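Local coordinates for protein carboxylesterase (Ferroplasma acidiphilum, PDB 3WJ2) that probably hydrolyses carboxylic esters as an alpha/beta-hydrolase of the carboxylesterase and lipase type, at residues M31-L36 against G86-N91. Numbering follows the deposited sequence.
Sequences MLRNFL and GFLFGN
Arg33 runs extended from helix 29-43, CG anti to the backbone N (chi1 175°), and bends at chi3 (-63°), which turns the side of its guanidinium group to the backbone carbonyl of Leu88. Two nitrogens share that oxygen: Arg33 NE lies 2.7 Å from Leu88 O, nearly in line with the C=O bond, and Arg33 NH2 reaches Leu88 O at 3.0 Å in the carbonyl plane, on a lone pair. Both bonds are bent (N-H...O 147° at NE), as expected for one shared oxygen; coming from one edge of the group, near its plane, they together limit its rotation, and a salt bridge from NH2 to Glu120 adds a second anchor. A methionine here would probably leave the Leu88 carbonyl without these two donors and take one positive partner from Glu120. One turn along the helix, Leu36 lays CD1 over the centre of the Phe89 ring, 3.6 Å from its centroid, a CH-pi contact. Leu32 adds a looser apolar contact with Leu88, whose side chain also packs on helix 207-217. The arrangement ties an N-terminal helix to the glycine-rich loop after strand 78-82, whose HGGG sequence matches the oxyanion-hole motif of hormone-sensitive-lipase-like alpha/beta-hydrolases and probably serves likewise here.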
# COMPACT_ATOMS: atom_id res chain seq x y z
N MET B 31 -0.74 36.74 -10.53
CA MET B 31 -1.10 36.29 -11.90
C MET B 31 -1.67 34.90 -11.92
O MET B 31 -2.65 34.61 -12.59
CB MET B 31 0.19 36.29 -12.75
CG MET B 31 0.70 37.68 -12.93
SD MET B 31 -0.15 38.21 -14.45
CE MET B 31 0.97 37.27 -15.50
N LEU B 32 -1.09 34.02 -11.08
CA LEU B 32 -1.59 32.66 -11.00
C LEU B 32 -3.01 32.61 -10.44
O LEU B 32 -3.83 31.86 -10.91
CB LEU B 32 -0.66 31.81 -10.14
CG LEU B 32 -1.06 30.39 -9.88
CD1 LEU B 32 -0.96 29.57 -11.21
CD2 LEU B 32 -0.10 29.86 -8.88
N ARG B 33 -3.30 33.43 -9.45
CA ARG B 33 -4.63 33.52 -8.86
C ARG B 33 -5.64 33.92 -9.92
O ARG B 33 -6.68 33.35 -10.05
CB ARG B 33 -4.59 34.56 -7.74
CG ARG B 33 -5.99 34.87 -7.07
CD ARG B 33 -5.90 35.94 -6.04
NE ARG B 33 -5.02 35.49 -4.95
CZ ARG B 33 -3.95 36.12 -4.52
NH1 ARG B 33 -3.57 37.33 -5.05
NH2 ARG B 33 -3.18 35.60 -3.55
N ASN B 34 -5.30 34.98 -10.67
CA ASN B 34 -6.17 35.39 -11.76
C ASN B 34 -6.40 34.25 -12.77
O ASN B 34 -7.53 33.97 -13.15
CB ASN B 34 -5.49 36.58 -12.46
CG ASN B 34 -6.04 36.81 -13.86
OD1 ASN B 34 -5.51 36.32 -14.91
ND2 ASN B 34 -7.16 37.45 -13.88
N PHE B 35 -5.32 33.58 -13.18
CA PHE B 35 -5.47 32.50 -14.11
C PHE B 35 -6.38 31.42 -13.58
O PHE B 35 -7.28 30.98 -14.23
CB PHE B 35 -4.11 31.92 -14.48
CG PHE B 35 -4.21 30.73 -15.39
CD1 PHE B 35 -4.61 30.90 -16.75
CD2 PHE B 35 -3.89 29.45 -14.94
CE1 PHE B 35 -4.70 29.81 -17.59
CE2 PHE B 35 -3.99 28.34 -15.80
CZ PHE B 35 -4.37 28.52 -17.12
N LEU B 36 -6.12 30.97 -12.35
CA LEU B 36 -6.86 29.84 -11.89
C LEU B 36 -8.32 30.23 -11.54
O LEU B 36 -9.25 29.42 -11.85
CB LEU B 36 -6.13 29.22 -10.69
CG LEU B 36 -4.74 28.63 -11.00
CD1 LEU B 36 -4.06 28.24 -9.60
CD2 LEU B 36 -4.90 27.38 -11.89
N GLY B 86 -5.13 26.16 -1.96
CA GLY B 86 -3.71 26.27 -1.60
C GLY B 86 -3.35 27.44 -0.73
O GLY B 86 -2.19 27.75 -0.60
N PHE B 87 -4.35 28.15 -0.18
CA PHE B 87 -4.15 29.38 0.61
C PHE B 87 -3.93 30.60 -0.28
O PHE B 87 -3.78 31.75 0.23
CB PHE B 87 -3.11 29.29 1.77
CG PHE B 87 -3.34 28.15 2.69
CD1 PHE B 87 -4.26 28.25 3.71
CD2 PHE B 87 -2.55 27.00 2.53
CE1 PHE B 87 -4.39 27.08 4.59
CE2 PHE B 87 -2.65 25.89 3.37
CZ PHE B 87 -3.64 25.96 4.37
N LEU B 88 -3.97 30.33 -1.61
CA LEU B 88 -3.49 31.36 -2.56
C LEU B 88 -4.62 31.82 -3.45
O LEU B 88 -4.65 33.02 -3.80
CB LEU B 88 -2.29 30.83 -3.37
CG LEU B 88 -1.52 31.85 -4.23
CD1 LEU B 88 -0.09 31.37 -4.28
CD2 LEU B 88 -2.24 31.69 -5.56
N PHE B 89 -5.47 30.89 -3.86
CA PHE B 89 -6.56 31.21 -4.79
C PHE B 89 -7.89 30.72 -4.30
O PHE B 89 -8.06 30.19 -3.18
CB PHE B 89 -6.18 30.75 -6.26
CG PHE B 89 -6.17 29.26 -6.45
CD1 PHE B 89 -7.26 28.61 -7.04
CD2 PHE B 89 -5.08 28.52 -6.10
CE1 PHE B 89 -7.28 27.20 -7.27
CE2 PHE B 89 -5.06 27.14 -6.28
CZ PHE B 89 -6.15 26.46 -6.82
N GLY B 90 -8.91 30.81 -5.14
CA GLY B 90 -10.30 30.51 -4.85
C GLY B 90 -10.99 31.71 -4.18
O GLY B 90 -10.34 32.53 -3.55
N ASN B 91 -12.32 31.74 -4.28
CA ASN B 91 -13.14 32.79 -3.68
C ASN B 91 -14.60 32.37 -3.73
O ASN B 91 -14.97 31.25 -4.13
CB ASN B 91 -12.86 34.17 -4.36
CG ASN B 91 -13.19 34.16 -5.82
OD1 ASN B 91 -14.22 33.64 -6.26
ND2 ASN B 91 -12.28 34.73 -6.61